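Local coordinates for YaeQ family protein (Pseudomonas syringae pv. tomato, PDB 2OT9), which is of unknown function but belongs to the YaeQ family, which is grouped with the PD-(D/E)XK nuclease-like proteins, at residues A[139-150]-A[161-170]. Residues are numbered along the deposited sequence; the frame is centred on the assembly and turned at random.
Sequences VLAKDMPRVIKW and VTDDRGQHEV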
loop_
_atom_site.group_PDB
_atom_site.type_symbol
_atom_site.label_atom_id
_atom_site.label_comp_id
_atom_site.label_asym_id
_atom_site.label_seq_id
_atom_site.Cartn_x
_atom_site.Cartn_y
_atom_site.Cartn_z
ATOM N N VAL A 139 -15.374 -3.294 2.733
ATOM C CA VAL A 139 -15.565 -4.651 3.257
ATOM C C VAL A 139 -14.347 -5.142 4.046
ATOM O O VAL A 139 -14.490 -5.676 5.153
ATOM C CB VAL A 139 -15.836 -5.639 2.107
ATOM C CG1 VAL A 139 -15.655 -7.084 2.577
ATOM C CG2 VAL A 139 -17.214 -5.430 1.512
ATOM N N LEU A 140 -13.156 -4.991 3.462
ATOM C CA LEU A 140 -11.913 -5.402 4.122
ATOM C C LEU A 140 -11.609 -4.636 5.403
ATOM O O LEU A 140 -11.174 -5.233 6.389
ATOM C CB LEU A 140 -10.709 -5.346 3.163
ATOM C CG LEU A 140 -10.644 -6.485 2.141
ATOM C CD1 LEU A 140 -9.646 -6.149 1.031
ATOM C CD2 LEU A 140 -10.267 -7.820 2.809
ATOM N N ALA A 141 -11.877 -3.331 5.391
ATOM C CA ALA A 141 -11.427 -2.415 6.439
ATOM C C ALA A 141 -12.366 -2.305 7.654
ATOM O O ALA A 141 -11.915 -2.087 8.780
ATOM C CB ALA A 141 -11.200 -1.009 5.813
ATOM N N LYS A 142 -13.667 -2.449 7.397
ATOM C CA LYS A 142 -14.739 -2.202 8.352
ATOM C C LYS A 142 -14.500 -2.936 9.660
ATOM O O LYS A 142 -14.282 -4.146 9.640
ATOM C CB LYS A 142 -16.050 -2.710 7.734
ATOM C CG LYS A 142 -17.300 -2.397 8.517
ATOM C CD LYS A 142 -18.511 -2.542 7.601
ATOM C CE LYS A 142 -18.631 -3.952 6.996
ATOM N NZ LYS A 142 -18.881 -4.006 5.521
ATOM N N ASP A 143 -14.502 -2.205 10.773
ATOM C CA ASP A 143 -14.395 -2.800 12.123
ATOM C C ASP A 143 -13.188 -3.723 12.298
ATOM O O ASP A 143 -13.268 -4.794 12.922
ATOM C CB ASP A 143 -15.672 -3.551 12.453
ATOM C CG ASP A 143 -16.871 -2.631 12.547
ATOM O OD1 ASP A 143 -16.696 -1.442 12.919
ATOM O OD2 ASP A 143 -17.993 -3.095 12.253
HETATM N N MSE A 144 -12.057 -3.289 11.768
HETATM C CA MSE A 144 -10.851 -4.092 11.816
HETATM C C MSE A 144 -10.484 -4.532 13.242
HETATM O O MSE A 144 -10.413 -3.705 14.150
HETATM C CB MSE A 144 -9.696 -3.345 11.150
HETATM C CG MSE A 144 -8.519 -4.254 10.875
HETATM SE SE MSE A 144 -8.908 -5.626 9.548
HETATM C CE MSE A 144 -8.235 -4.698 7.950
ATOM N N PRO A 145 -10.285 -5.844 13.452
ATOM C CA PRO A 145 -9.864 -6.305 14.777
ATOM C C PRO A 145 -8.386 -5.964 15.015
ATOM O O PRO A 145 -7.667 -5.622 14.065
ATOM C CB PRO A 145 -10.062 -7.822 14.696
ATOM C CG PRO A 145 -9.861 -8.135 13.260
ATOM C CD PRO A 145 -10.439 -6.960 12.505
ATOM N N ARG A 146 -7.952 -6.051 16.267
ATOM C CA ARG A 146 -6.574 -5.729 16.638
ATOM C C ARG A 146 -5.568 -6.726 16.062
ATOM O O ARG A 146 -4.433 -6.359 15.760
ATOM C CB ARG A 146 -6.437 -5.618 18.161
ATOM C CG ARG A 146 -7.346 -4.526 18.782
ATOM C CD ARG A 146 -6.914 -3.117 18.364
ATOM N NE ARG A 146 -5.574 -2.827 18.873
ATOM C CZ ARG A 146 -5.315 -2.304 20.069
ATOM N NH1 ARG A 146 -6.306 -1.971 20.889
ATOM N NH2 ARG A 146 -4.057 -2.092 20.437
ATOM N N VAL A 147 -5.990 -7.978 15.923
ATOM C CA VAL A 147 -5.180 -8.988 15.242
ATOM C C VAL A 147 -5.829 -9.254 13.874
ATOM O O VAL A 147 -6.941 -9.790 13.790
ATOM C CB VAL A 147 -4.991 -10.294 16.078
ATOM C CG1 VAL A 147 -4.025 -11.237 15.388
ATOM C CG2 VAL A 147 -4.484 -9.983 17.498
ATOM N N ILE A 148 -5.137 -8.823 12.825
ATOM C CA ILE A 148 -5.603 -8.951 11.452
ATOM C C ILE A 148 -4.956 -10.183 10.830
ATOM O O ILE A 148 -3.734 -10.226 10.635
ATOM C CB ILE A 148 -5.225 -7.711 10.627
ATOM C CG1 ILE A 148 -5.726 -6.432 11.321
ATOM C CG2 ILE A 148 -5.749 -7.827 9.208
ATOM C CD1 ILE A 148 -4.859 -5.224 11.056
ATOM N N LYS A 149 -5.784 -11.176 10.517
ATOM C CA LYS A 149 -5.319 -12.428 9.913
ATOM C C LYS A 149 -5.855 -12.511 8.496
ATOM O O LYS A 149 -7.076 -12.582 8.284
ATOM C CB LYS A 149 -5.806 -13.623 10.721
ATOM C CG LYS A 149 -5.487 -13.531 12.197
ATOM C CD LYS A 149 -6.101 -14.707 12.932
ATOM C CE LYS A 149 -5.347 -15.024 14.211
ATOM N NZ LYS A 149 -5.593 -13.968 15.222
ATOM N N TRP A 150 -4.944 -12.452 7.530
ATOM C CA TRP A 150 -5.313 -12.533 6.127
ATOM C C TRP A 150 -4.592 -13.683 5.454
ATOM O O TRP A 150 -3.369 -13.827 5.606
ATOM C CB TRP A 150 -4.869 -11.272 5.390
ATOM C CG TRP A 150 -5.756 -10.067 5.517
ATOM C CD1 TRP A 150 -6.883 -9.913 6.285
ATOM C CD2 TRP A 150 -5.545 -8.822 4.851
ATOM N NE1 TRP A 150 -7.398 -8.631 6.106
ATOM C CE2 TRP A 150 -6.582 -7.947 5.245
ATOM C CE3 TRP A 150 -4.571 -8.364 3.947
ATOM C CZ2 TRP A 150 -6.679 -6.632 4.759
ATOM C CZ3 TRP A 150 -4.663 -7.060 3.472
ATOM C CH2 TRP A 150 -5.708 -6.209 3.885
ATOM N N VAL A 161 -8.087 -11.712 -1.026
ATOM C CA VAL A 161 -7.841 -11.689 0.408
ATOM C C VAL A 161 -8.928 -12.483 1.122
ATOM O O VAL A 161 -10.118 -12.170 0.994
ATOM C CB VAL A 161 -7.826 -10.236 0.949
ATOM C CG1 VAL A 161 -7.573 -10.223 2.471
ATOM C CG2 VAL A 161 -6.816 -9.376 0.200
ATOM N N THR A 162 -8.529 -13.497 1.893
ATOM C CA THR A 162 -9.472 -14.220 2.731
ATOM C C THR A 162 -9.315 -13.749 4.175
ATOM O O THR A 162 -8.224 -13.824 4.759
ATOM C CB THR A 162 -9.282 -15.769 2.644
ATOM O OG1 THR A 162 -9.312 -16.178 1.273
ATOM C CG2 THR A 162 -10.398 -16.501 3.400
ATOM N N ASP A 163 -10.401 -13.254 4.745
ATOM C CA ASP A 163 -10.399 -12.897 6.157
ATOM C C ASP A 163 -11.542 -13.617 6.879
ATOM O O ASP A 163 -12.095 -14.589 6.351
ATOM C CB ASP A 163 -10.472 -11.371 6.329
ATOM C CG ASP A 163 -11.797 -10.774 5.849
ATOM O OD1 ASP A 163 -12.789 -11.516 5.611
ATOM O OD2 ASP A 163 -11.840 -9.536 5.733
ATOM N N ASP A 164 -11.920 -13.115 8.055
ATOM C CA ASP A 164 -12.978 -13.707 8.872
ATOM C C ASP A 164 -14.394 -13.651 8.229
ATOM O O ASP A 164 -15.318 -14.320 8.670
ATOM C CB ASP A 164 -12.987 -13.022 10.246
ATOM C CG ASP A 164 -13.323 -11.522 10.159
ATOM O OD1 ASP A 164 -12.755 -10.824 9.311
ATOM O OD2 ASP A 164 -14.161 -11.041 10.939
ATOM N N ARG A 165 -14.560 -12.852 7.186
ATOM C CA ARG A 165 -15.865 -12.711 6.542
ATOM C C ARG A 165 -15.915 -13.310 5.131
ATOM O O ARG A 165 -16.949 -13.248 4.454
ATOM C CB ARG A 165 -16.292 -11.232 6.530
ATOM C CG ARG A 165 -16.302 -10.638 7.931
ATOM C CD ARG A 165 -17.202 -9.447 8.061
ATOM N NE ARG A 165 -16.702 -8.291 7.314
ATOM C CZ ARG A 165 -17.376 -7.155 7.190
ATOM N NH1 ARG A 165 -16.856 -6.157 6.487
ATOM N NH2 ARG A 165 -18.580 -7.036 7.752
ATOM N N GLY A 166 -14.804 -13.887 4.689
ATOM C CA GLY A 166 -14.778 -14.633 3.432
ATOM C C GLY A 166 -13.632 -14.211 2.549
ATOM O O GLY A 166 -12.690 -13.565 3.015
ATOM N N GLN A 167 -13.728 -14.587 1.274
ATOM C CA GLN A 167 -12.720 -14.286 0.268
ATOM C C GLN A 167 -13.151 -13.103 -0.583
ATOM O O GLN A 167 -14.197 -13.140 -1.224
ATOM C CB GLN A 167 -12.440 -15.497 -0.638
ATOM C CG GLN A 167 -11.232 -15.238 -1.534
ATOM C CD GLN A 167 -10.752 -16.459 -2.286
ATOM O OE1 GLN A 167 -9.765 -17.086 -1.894
ATOM N NE2 GLN A 167 -11.425 -16.787 -3.385
ATOM N N HIS A 168 -12.318 -12.072 -0.618
ATOM C CA HIS A 168 -12.666 -10.826 -1.291
ATOM C C HIS A 168 -11.684 -10.572 -2.418
ATOM O O HIS A 168 -10.467 -10.642 -2.213
ATOM C CB HIS A 168 -12.613 -9.672 -0.279
ATOM C CG HIS A 168 -13.356 -9.958 0.994
ATOM N ND1 HIS A 168 -12.721 -10.247 2.180
ATOM C CD2 HIS A 168 -14.681 -10.043 1.249
ATOM C CE1 HIS A 168 -13.622 -10.470 3.122
ATOM N NE2 HIS A 168 -14.820 -10.352 2.583
ATOM N N GLU A 169 -12.214 -10.266 -3.596
ATOM C CA GLU A 169 -11.394 -10.069 -4.784
ATOM C C GLU A 169 -11.048 -8.591 -4.948
ATOM O O GLU A 169 -11.933 -7.748 -5.090
ATOM C CB GLU A 169 -12.107 -10.606 -6.044
ATOM C CG GLU A 169 -11.376 -10.259 -7.348
ATOM C CD GLU A 169 -11.824 -11.074 -8.570
ATOM O OE1 GLU A 169 -12.702 -11.955 -8.447
ATOM O OE2 GLU A 169 -11.282 -10.822 -9.666
ATOM N N VAL A 170 -9.756 -8.291 -4.915
ATOM C CA VAL A 170 -9.265 -6.928 -5.086
ATOM C C VAL A 170 -8.668 -6.784 -6.473
ATOM O O VAL A 170 -7.602 -7.321 -6.755
ATOM C CB VAL A 170 -8.206 -6.567 -4.011
ATOM C CG1 VAL A 170 -7.688 -5.141 -4.224
ATOM C CG2 VAL A 170 -8.794 -6.754 -2.604
HETATM O O HOH W 1 -10.093 -7.747 6.705
#
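W150 in strand 147-150 lies beside T162 and D163 of strand 161-163, the two axes running roughly antiparallel at 131° and approaching to 5.9 Å, while L140 on the last turn of helix 134-141 packs over the hairpin that strand 161-163 forms with 166-170. Strands 147-155, 158-163 and 166-174 are neighbours in the mixed sheet, and the helix end lies against the hairpin through L140 and V139. V161 CG1, anti to its own backbone N (chi1 180°), sits over one face of the W150 indole, 3.5 Å from the centroid of the five-membered ring; I148 CG2 covers the opposite face, and F10 meets the indole edge-to-face. L140 divides its branches: CD2 reaches V161 CG1 at 3.6 Å and also touches the H168 ring, whereas CD1 meets V170 CG2 at 3.8 Å. V139 CG1 lies over a face of the same imidazole. At the type I turn D163-G166, D163 OD1, its exact place less sure, takes the N-H of R165 in what fits an Asx turn; a bond from R165 NH1 to V139 O is doubtful. One water bridges helix end and both strands, donating to L140 O and to D163 OD2 (2.7 Å) and accepting from W150 NE1 at 2.9 Å.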